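Local coordinates for protein ectonucleotide pyrophosphatase/phosphodiesterase family member 5 (Mus musculus, PDB 5VEO) that probably hydrolyses a restricted set of nucleotide phosphodiester or pyrophosphate bonds at a zinc-containing site, as an ectoenzyme of the NPP family, at residues D129-I132 / H133-F136; I111-R115 / A116-S120; V235-L238 / D239-L242. The protein carries 1 engineered substitution. All coordinates share one frame; numbering follows the deposited sequence.

Contact 1: D129-I132 / H133-F136; sequences DVKI and HDSF
I132 and S135 pair as a single antiparallel hydrogen-bonded bridge across a type I' beta turn, in which H133 and D134 both adopt left-handed backbone angles. I132 N donates to S135 O at 2.9 Å in an almost linear bond (178°) lying in the carbonyl plane; the return bond, S135 N to I132 O, is more bent, its donor well above the I132 carbonyl plane. The main side-chain contact is K131 against F136. With CG anti to the backbone N (chi1 -177°), the lysine chain runs obliquely past the CZ-CE2 side of the ring, CB coming 3.5 Å from F136 CZ and CE 3.7 Å from F136 CE2. K131 CA lies over one face near the rim, and D129 O approaches the ring edge. F136 also stacks with Y140. Farther round the turn, K131 CG packs 3.7 Å from D134 CA. At the turn, I132 CG2 touches H133 CD2 at 3.7 Å, while H133 NE2 is bound to A106 O. The D129 carboxylate, about 5 Å from bound AMP, turns to Y98 OH and Y143 N. Next to the bridge, one water donates to V130 O and S135 O, both at 2.9 Å.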
ATOM      1  N   ASP A 129      -4.393  12.619   6.216  1.00 12.67           N
ATOM      2  CA  ASP A 129      -5.328  13.446   6.969  1.00 12.37           C
ATOM      3  C   ASP A 129      -5.338  13.079   8.449  1.00 11.94           C
ATOM      4  O   ASP A 129      -6.296  13.403   9.170  1.00 16.86           O
ATOM      5  CB  ASP A 129      -6.734  13.379   6.348  1.00 15.77           C
ATOM      6  CG  ASP A 129      -7.330  11.982   6.323  1.00 16.76           C
ATOM      7  OD1 ASP A 129      -6.575  11.003   6.190  1.00 18.26           O
ATOM      8  OD2 ASP A 129      -8.579  11.869   6.400  1.00 15.23           O
ATOM      9  N   VAL A 130      -4.271  12.437   8.916  1.00 15.00           N
ATOM     10  CA  VAL A 130      -4.096  12.044  10.310  1.00 15.47           C
ATOM     11  C   VAL A 130      -3.047  12.951  10.931  1.00 13.42           C
ATOM     12  O   VAL A 130      -2.017  13.222  10.313  1.00 14.01           O
ATOM     13  CB  VAL A 130      -3.654  10.572  10.420  1.00 14.69           C
ATOM     14  CG1 VAL A 130      -3.397  10.164  11.883  1.00 17.02           C
ATOM     15  CG2 VAL A 130      -4.680   9.635   9.801  1.00 15.18           C
ATOM     16  N   LYS A 131      -3.281  13.384  12.164  1.00 17.02           N
ATOM     17  CA  LYS A 131      -2.282  14.180  12.857  1.00 16.53           C
ATOM     18  C   LYS A 131      -1.181  13.246  13.346  1.00 16.70           C
ATOM     19  O   LYS A 131      -1.447  12.293  14.081  1.00 19.01           O
ATOM     20  CB  LYS A 131      -2.903  14.956  14.018  1.00 18.68           C
ATOM     21  CG  LYS A 131      -1.909  15.843  14.696  1.00 21.17           C
ATOM     22  CD  LYS A 131      -2.550  16.582  15.874  1.00 30.23           C
ATOM     23  CE  LYS A 131      -3.096  17.912  15.432  1.00 37.18           C
ATOM     24  NZ  LYS A 131      -3.614  18.751  16.575  1.00 40.71           N
ATOM     25  N   ILE A 132       0.050  13.489  12.912  1.00 17.24           N
ATOM     26  CA  ILE A 132       1.178  12.625  13.242  1.00 16.12           C
ATOM     27  C   ILE A 132       2.292  13.511  13.774  1.00 17.74           C
ATOM     28  O   ILE A 132       2.733  14.439  13.087  1.00 17.87           O
ATOM     29  CB  ILE A 132       1.650  11.808  12.026  1.00 14.98           C
ATOM     30  CG1 ILE A 132       0.493  10.958  11.473  1.00 15.07           C
ATOM     31  CG2 ILE A 132       2.827  10.914  12.401  1.00 18.31           C
ATOM     32  CD1 ILE A 132       0.804  10.296  10.111  1.00 14.30           C
ATOM     33  N   HIS A 133       2.755  13.226  14.985  1.00 17.95           N
ATOM     34  CA  HIS A 133       3.714  14.092  15.670  1.00 19.66           C
ATOM     35  C   HIS A 133       3.270  15.557  15.609  1.00 22.97           C
ATOM     36  O   HIS A 133       4.055  16.463  15.327  1.00 23.97           O
ATOM     37  CB  HIS A 133       5.119  13.925  15.083  1.00 20.93           C
ATOM     38  CG  HIS A 133       5.637  12.522  15.137  1.00 23.63           C
ATOM     39  ND1 HIS A 133       5.778  11.825  16.318  1.00 25.38           N
ATOM     40  CD2 HIS A 133       6.049  11.685  14.155  1.00 27.85           C
ATOM     41  CE1 HIS A 133       6.249  10.616  16.059  1.00 26.35           C
ATOM     42  NE2 HIS A 133       6.428  10.508  14.757  1.00 27.47           N
ATOM     43  N   ASP A 134       1.984  15.775  15.870  1.00 22.27           N
ATOM     44  CA  ASP A 134       1.354  17.098  15.886  1.00 22.08           C
ATOM     45  C   ASP A 134       1.384  17.804  14.531  1.00 23.32           C
ATOM     46  O   ASP A 134       1.253  19.033  14.471  1.00 24.52           O
ATOM     47  CB  ASP A 134       1.991  18.009  16.948  1.00 25.01           C
ATOM     48  CG  ASP A 134       1.592  17.629  18.352  1.00 35.05           C
ATOM     49  OD1 ASP A 134       0.662  16.819  18.514  1.00 39.73           O
ATOM     50  OD2 ASP A 134       2.199  18.157  19.308  1.00 42.29           O
ATOM     51  N   SER A 135       1.512  17.067  13.421  1.00 18.12           N
ATOM     52  CA  SER A 135       1.699  17.687  12.118  1.00 18.87           C
ATOM     53  C   SER A 135       0.830  17.008  11.079  1.00 16.51           C
ATOM     54  O   SER A 135       0.529  15.814  11.179  1.00 19.01           O
ATOM     55  CB  SER A 135       3.143  17.600  11.613  1.00 24.79           C
ATOM     56  OG  SER A 135       4.052  18.224  12.487  1.00 31.74           O
ATOM     57  N   PHE A 136       0.450  17.794  10.082  1.00 16.80           N
ATOM     58  CA  PHE A 136      -0.220  17.370   8.864  1.00 16.27           C
ATOM     59  C   PHE A 136       0.643  17.779   7.681  1.00 15.85           C
ATOM     60  O   PHE A 136       1.528  18.636   7.816  1.00 18.61           O
ATOM     61  CB  PHE A 136      -1.594  18.046   8.707  1.00 18.82           C
ATOM     62  CG  PHE A 136      -2.625  17.630   9.721  1.00 20.28           C
ATOM     63  CD1 PHE A 136      -3.426  16.517   9.510  1.00 18.72           C
ATOM     64  CD2 PHE A 136      -2.826  18.384  10.855  1.00 20.39           C
ATOM     65  CE1 PHE A 136      -4.391  16.154  10.437  1.00 17.39           C
ATOM     66  CE2 PHE A 136      -3.784  18.025  11.786  1.00 22.54           C
ATOM     67  CZ  PHE A 136      -4.563  16.916  11.581  1.00 21.38           C
TER
HETATM   68  O   HOH W   1       0.482  13.868   9.069  1.00 20.62           O

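Contact 2: I111-R115 / A116-S120; sequences ITNQR and AGHAS
S120 OG sits between the side-chain amides of N113 and Q114, at the densely packed side of this helix end. It donates to Q114 OE1 at 2.8 Å and accepts from N113 ND2 at 3.1 Å, the latter bond nearly straight (169°) and in the amide plane. N113 reaches it with CG anti to its own main-chain nitrogen (chi1 -170°), and its ND2 also binds N167 OD1. The N113 and H118 side chains cross at about a right angle, their flat groups nearly parallel, with H118 CD2 3.3 Å from N113 OD1. Q114 extends past S120 to F136 O through NE2 and to T138 N through OE1, so both amide ends are held. The backbone closes helix 109-115 with a Schellman motif: H118 N bonds N113 O at 3.1 Å and G117 N bonds Q114 O at 3.0 Å. G117 has positive phi, where a CB would press on A116 O. Toward solvent the contact thins out: A116 and G117 are exposed, and R115 runs back along the helix to lay its guanidinium over I111 CG2. A water bridges Q114 O and H118 O, beside a CA-H...O contact of 3.3 Å from Q114 CA to H118 O.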
ATOM      1  N   ILE A 111       6.451  15.219   6.766  1.00 15.91           N
ATOM      2  CA  ILE A 111       6.901  15.951   7.949  1.00 15.99           C
ATOM      3  C   ILE A 111       8.367  16.332   7.806  1.00 16.97           C
ATOM      4  O   ILE A 111       8.751  17.476   8.068  1.00 19.83           O
ATOM      5  CB  ILE A 111       6.650  15.125   9.221  1.00 17.46           C
ATOM      6  CG1 ILE A 111       5.144  14.959   9.396  1.00 19.10           C
ATOM      7  CG2 ILE A 111       7.287  15.776  10.460  1.00 18.83           C
ATOM      8  CD1 ILE A 111       4.747  14.190  10.628  1.00 22.08           C
ATOM      9  N   THR A 112       9.204  15.388   7.364  1.00 18.03           N
ATOM     10  CA  THR A 112      10.618  15.676   7.142  1.00 17.81           C
ATOM     11  C   THR A 112      10.798  16.777   6.105  1.00 20.52           C
ATOM     12  O   THR A 112      11.597  17.705   6.297  1.00 20.88           O
ATOM     13  CB  THR A 112      11.332  14.391   6.717  1.00 20.34           C
ATOM     14  OG1 THR A 112      11.187  13.416   7.757  1.00 19.99           O
ATOM     15  CG2 THR A 112      12.807  14.620   6.444  1.00 20.64           C
ATOM     16  N   ASN A 113      10.028  16.710   5.022  1.00 17.43           N
ATOM     17  CA  ASN A 113      10.048  17.733   3.986  1.00 17.21           C
ATOM     18  C   ASN A 113       9.713  19.107   4.557  1.00 17.74           C
ATOM     19  O   ASN A 113      10.346  20.109   4.203  1.00 20.91           O
ATOM     20  CB  ASN A 113       9.040  17.348   2.911  1.00 15.51           C
ATOM     21  CG  ASN A 113       9.128  18.199   1.678  1.00 17.51           C
ATOM     22  OD1 ASN A 113      10.205  18.409   1.112  1.00 19.14           O
ATOM     23  ND2 ASN A 113       7.978  18.656   1.216  1.00 17.54           N
ATOM     24  N   GLN A 114       8.697  19.168   5.413  1.00 17.44           N
ATOM     25  CA  GLN A 114       8.260  20.446   5.971  1.00 18.39           C
ATOM     26  C   GLN A 114       9.223  20.960   7.031  1.00 22.42           C
ATOM     27  O   GLN A 114       9.421  22.183   7.146  1.00 23.67           O
ATOM     28  CB  GLN A 114       6.835  20.271   6.492  1.00 18.36           C
ATOM     29  CG  GLN A 114       5.874  20.169   5.295  1.00 17.91           C
ATOM     30  CD  GLN A 114       4.569  19.434   5.553  1.00 15.59           C
ATOM     31  OE1 GLN A 114       3.954  18.899   4.609  1.00 16.39           O
ATOM     32  NE2 GLN A 114       4.102  19.449   6.804  1.00 18.07           N
ATOM     33  N   ARG A 115       9.866  20.062   7.780  1.00 22.77           N
ATOM     34  CA  ARG A 115      10.908  20.494   8.707  1.00 22.95           C
ATOM     35  C   ARG A 115      12.102  21.092   7.977  1.00 23.42           C
ATOM     36  O   ARG A 115      12.831  21.905   8.564  1.00 27.63           O
ATOM     37  CB  ARG A 115      11.359  19.322   9.583  1.00 24.73           C
ATOM     38  CG  ARG A 115      10.307  18.904  10.596  1.00 28.36           C
ATOM     39  CD  ARG A 115      10.720  17.723  11.454  1.00 28.94           C
ATOM     40  NE  ARG A 115       9.663  17.409  12.416  1.00 33.17           N
ATOM     41  CZ  ARG A 115       9.523  16.245  13.043  1.00 36.30           C
ATOM     42  NH1 ARG A 115      10.366  15.246  12.813  1.00 36.97           N
ATOM     43  NH2 ARG A 115       8.524  16.077  13.899  1.00 34.20           N
ATOM     44  N   ALA A 116      12.305  20.732   6.712  1.00 22.98           N
ATOM     45  CA  ALA A 116      13.350  21.314   5.880  1.00 24.30           C
ATOM     46  C   ALA A 116      12.915  22.611   5.203  1.00 23.82           C
ATOM     47  O   ALA A 116      13.689  23.172   4.416  1.00 27.42           O
ATOM     48  CB  ALA A 116      13.797  20.297   4.822  1.00 26.23           C
ATOM     49  N   GLY A 117      11.702  23.083   5.470  1.00 23.10           N
ATOM     50  CA  GLY A 117      11.220  24.343   4.945  1.00 26.80           C
ATOM     51  C   GLY A 117      10.374  24.269   3.695  1.00 26.09           C
ATOM     52  O   GLY A 117      10.040  25.320   3.137  1.00 29.14           O
ATOM     53  N   HIS A 118      10.007  23.066   3.244  1.00 20.34           N
ATOM     54  CA  HIS A 118       9.196  22.897   2.051  1.00 17.35           C
ATOM     55  C   HIS A 118       7.734  22.662   2.443  1.00 18.26           C
ATOM     56  O   HIS A 118       7.385  22.563   3.623  1.00 23.42           O
ATOM     57  CB  HIS A 118       9.722  21.729   1.198  1.00 20.35           C
ATOM     58  CG  HIS A 118      11.201  21.772   0.949  1.00 23.10           C
ATOM     59  ND1 HIS A 118      11.786  22.690   0.104  1.00 25.51           N
ATOM     60  CD2 HIS A 118      12.209  21.001   1.422  1.00 20.56           C
ATOM     61  CE1 HIS A 118      13.092  22.488   0.073  1.00 27.00           C
ATOM     62  NE2 HIS A 118      13.375  21.469   0.865  1.00 24.84           N
ATOM     63  N   ALA A 119       6.873  22.605   1.434  1.00 19.20           N
ATOM     64  CA  ALA A 119       5.448  22.356   1.618  1.00 18.78           C
ATOM     65  C   ALA A 119       5.082  21.064   0.904  1.00 15.28           C
ATOM     66  O   ALA A 119       5.566  20.817  -0.192  1.00 16.07           O
ATOM     67  CB  ALA A 119       4.597  23.500   1.056  1.00 19.88           C
ATOM     68  N   SER A 120       4.224  20.263   1.523  1.00 15.80           N
ATOM     69  CA  SER A 120       3.733  19.015   0.940  1.00 13.40           C
ATOM     70  C   SER A 120       2.231  19.114   0.746  1.00 15.58           C
ATOM     71  O   SER A 120       1.547  19.831   1.478  1.00 15.68           O
ATOM     72  CB  SER A 120       4.008  17.810   1.840  1.00 14.74           C
ATOM     73  OG  SER A 120       5.299  17.810   2.409  1.00 16.30           O
TER
HETATM   74  O   HOH W   2       7.676  24.111   5.896  1.00 45.83           O

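Contact 3: V235-L238 / D239-L242; sequences VIEL and DRYL
The Y241 ring meets the strand end along its CD2-CE2 side, where E237 O lies 3.4 Å from Y241 CE2 and I236 CG2 4.1 Å from the same atom, both approaching obliquely. R240 CB is centred over one ring face, and the bent R240 chain brings its guanidinium back so that Y241 OH stands over the middle of that group. A water joins Y241 OH to E237 N. The other flat groups are the E237 and D239 carboxylates, their planes 40° apart, with E237 OE2 only 2.6 Å from D239 OD1. E237 reaches out with CG anti to the backbone N (chi1 -169°), while D239 holds CG between N and the carbonyl carbon. In the backbone, strand 235-237 runs into a 3-10 turn: R240 N donates to E237 O at 3.1 Å, and L238 O accepts both Y241 N at 2.8 Å, from above its plane, and L242 N at 2.9 Å. I236 and L238 bond strand 311-313, the parallel partner, and the L238 and L242 side chains pack on helix 265-272 and strand 247-249. E237 OE1 forms a salt bridge with K316. With an alanine in place of E237, K316 would probably lose its carboxylate mate and D239 OD1 its close oxygen neighbour. The short oxygen-oxygen distance implies that one of the acids probably carries a proton, while K316 is likely to stabilise charge on E237.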
ATOM      1  N   VAL A 235     -11.882 -22.098   0.338  1.00 13.50           N
ATOM      2  CA  VAL A 235     -12.237 -21.449   1.595  1.00 13.92           C
ATOM      3  C   VAL A 235     -11.759 -22.301   2.769  1.00 15.54           C
ATOM      4  O   VAL A 235     -11.972 -23.520   2.797  1.00 17.00           O
ATOM      5  CB  VAL A 235     -13.754 -21.205   1.687  1.00 18.67           C
ATOM      6  CG1 VAL A 235     -14.143 -20.774   3.068  1.00 22.75           C
ATOM      7  CG2 VAL A 235     -14.180 -20.156   0.670  1.00 16.95           C
ATOM      8  N   ILE A 236     -11.143 -21.644   3.746  1.00 15.11           N
ATOM      9  CA  ILE A 236     -10.820 -22.228   5.042  1.00 15.12           C
ATOM     10  C   ILE A 236     -11.785 -21.615   6.045  1.00 16.19           C
ATOM     11  O   ILE A 236     -11.801 -20.393   6.226  1.00 15.91           O
ATOM     12  CB  ILE A 236      -9.366 -21.947   5.446  1.00 14.73           C
ATOM     13  CG1 ILE A 236      -8.391 -22.443   4.375  1.00 16.44           C
ATOM     14  CG2 ILE A 236      -9.058 -22.572   6.797  1.00 19.17           C
ATOM     15  CD1 ILE A 236      -7.351 -21.444   4.025  1.00 15.88           C
ATOM     16  N   GLU A 237     -12.597 -22.446   6.686  1.00 17.75           N
ATOM     17  CA  GLU A 237     -13.637 -21.963   7.588  1.00 17.67           C
ATOM     18  C   GLU A 237     -13.199 -22.245   9.024  1.00 17.37           C
ATOM     19  O   GLU A 237     -13.123 -23.405   9.440  1.00 20.35           O
ATOM     20  CB  GLU A 237     -14.978 -22.611   7.271  1.00 22.37           C
ATOM     21  CG  GLU A 237     -16.123 -21.956   7.992  1.00 28.32           C
ATOM     22  CD  GLU A 237     -17.460 -22.632   7.709  1.00 36.40           C
ATOM     23  OE1 GLU A 237     -17.633 -23.176   6.587  1.00 39.17           O
ATOM     24  OE2 GLU A 237     -18.333 -22.613   8.608  1.00 38.67           O
ATOM     25  N   LEU A 238     -12.907 -21.180   9.774  1.00 16.68           N
ATOM     26  CA  LEU A 238     -12.262 -21.352  11.073  1.00 18.90           C
ATOM     27  C   LEU A 238     -13.150 -22.104  12.047  1.00 19.76           C
ATOM     28  O   LEU A 238     -12.645 -22.853  12.889  1.00 21.99           O
ATOM     29  CB  LEU A 238     -11.885 -19.997  11.673  1.00 19.37           C
ATOM     30  CG  LEU A 238     -10.809 -19.207  10.915  1.00 17.12           C
ATOM     31  CD1 LEU A 238     -10.507 -17.860  11.551  1.00 19.22           C
ATOM     32  CD2 LEU A 238      -9.532 -20.011  10.787  1.00 20.46           C
ATOM     33  N   ASP A 239     -14.464 -21.914  11.965  1.00 20.62           N
ATOM     34  CA  ASP A 239     -15.304 -22.553  12.966  1.00 24.17           C
ATOM     35  C   ASP A 239     -15.464 -24.048  12.722  1.00 22.24           C
ATOM     36  O   ASP A 239     -16.109 -24.729  13.536  1.00 26.36           O
ATOM     37  CB  ASP A 239     -16.651 -21.818  13.061  1.00 28.05           C
ATOM     38  CG  ASP A 239     -17.515 -21.961  11.833  1.00 35.91           C
ATOM     39  OD1 ASP A 239     -17.041 -22.500  10.810  1.00 39.92           O
ATOM     40  OD2 ASP A 239     -18.684 -21.504  11.901  1.00 39.36           O
ATOM     41  N   ARG A 240     -14.848 -24.589  11.671  1.00 23.33           N
ATOM     42  CA  ARG A 240     -14.691 -26.033  11.566  1.00 23.36           C
ATOM     43  C   ARG A 240     -13.636 -26.562  12.528  1.00 24.08           C
ATOM     44  O   ARG A 240     -13.631 -27.762  12.826  1.00 26.56           O
ATOM     45  CB  ARG A 240     -14.312 -26.431  10.142  1.00 24.88           C
ATOM     46  CG  ARG A 240     -15.446 -26.317   9.109  1.00 36.07           C
ATOM     47  CD  ARG A 240     -15.092 -27.026   7.787  1.00 43.96           C
ATOM     48  NE  ARG A 240     -14.342 -28.262   8.028  1.00 54.25           N
ATOM     49  CZ  ARG A 240     -13.849 -29.068   7.094  1.00 61.57           C
ATOM     50  NH1 ARG A 240     -14.010 -28.799   5.805  1.00 65.66           N
ATOM     51  NH2 ARG A 240     -13.186 -30.153   7.469  1.00 62.29           N
ATOM     52  N   TYR A 241     -12.765 -25.695  13.034  1.00 22.23           N
ATOM     53  CA  TYR A 241     -11.636 -26.078  13.875  1.00 22.85           C
ATOM     54  C   TYR A 241     -11.646 -25.442  15.250  1.00 23.39           C
ATOM     55  O   TYR A 241     -11.168 -26.066  16.203  1.00 25.26           O
ATOM     56  CB  TYR A 241     -10.315 -25.686  13.198  1.00 21.23           C
ATOM     57  CG  TYR A 241     -10.298 -26.029  11.734  1.00 21.74           C
ATOM     58  CD1 TYR A 241     -10.205 -27.346  11.319  1.00 23.86           C
ATOM     59  CD2 TYR A 241     -10.402 -25.040  10.766  1.00 22.67           C
ATOM     60  CE1 TYR A 241     -10.218 -27.675   9.980  1.00 24.88           C
ATOM     61  CE2 TYR A 241     -10.399 -25.356   9.427  1.00 25.54           C
ATOM     62  CZ  TYR A 241     -10.309 -26.675   9.038  1.00 22.75           C
ATOM     63  OH  TYR A 241     -10.306 -26.979   7.701  1.00 24.94           O
ATOM     64  N   LEU A 242     -12.149 -24.213  15.369  1.00 25.31           N
ATOM     65  CA  LEU A 242     -11.987 -23.390  16.555  1.00 23.37           C
ATOM     66  C   LEU A 242     -13.343 -23.004  17.110  1.00 23.59           C
ATOM     67  O   LEU A 242     -14.286 -22.738  16.354  1.00 26.52           O
ATOM     68  CB  LEU A 242     -11.223 -22.089  16.259  1.00 22.85           C
ATOM     69  CG  LEU A 242      -9.813 -22.113  15.689  1.00 26.50           C
ATOM     70  CD1 LEU A 242      -9.305 -20.678  15.448  1.00 25.55           C
ATOM     71  CD2 LEU A 242      -8.893 -22.851  16.628  1.00 27.59           C
TER
HETATM   72  O   HOH W   3     -12.276 -25.305   6.277  1.00 24.93           O

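Overall arrangement
From the N terminus, contact 2 comes first, ending helix 109-115 and turning the chain into strand 120-123 of the main mixed sheet. Contact 1 follows in the loop between strand 120-123 and edge strand 139-140. The two are in series, neither nesting nor crossing, yet they touch: the side chain of Q114 joins the two, and I111 CD1 packs on I132 and S135, tying the helix end to the turn. Contact 3, later in the chain, leads from strand 235-237 toward strand 247-249 on the opposite side of the chain's centre from contact 2. Its centre lies about 40 Å from that of contact 1 and 49 Å from that of contact 2.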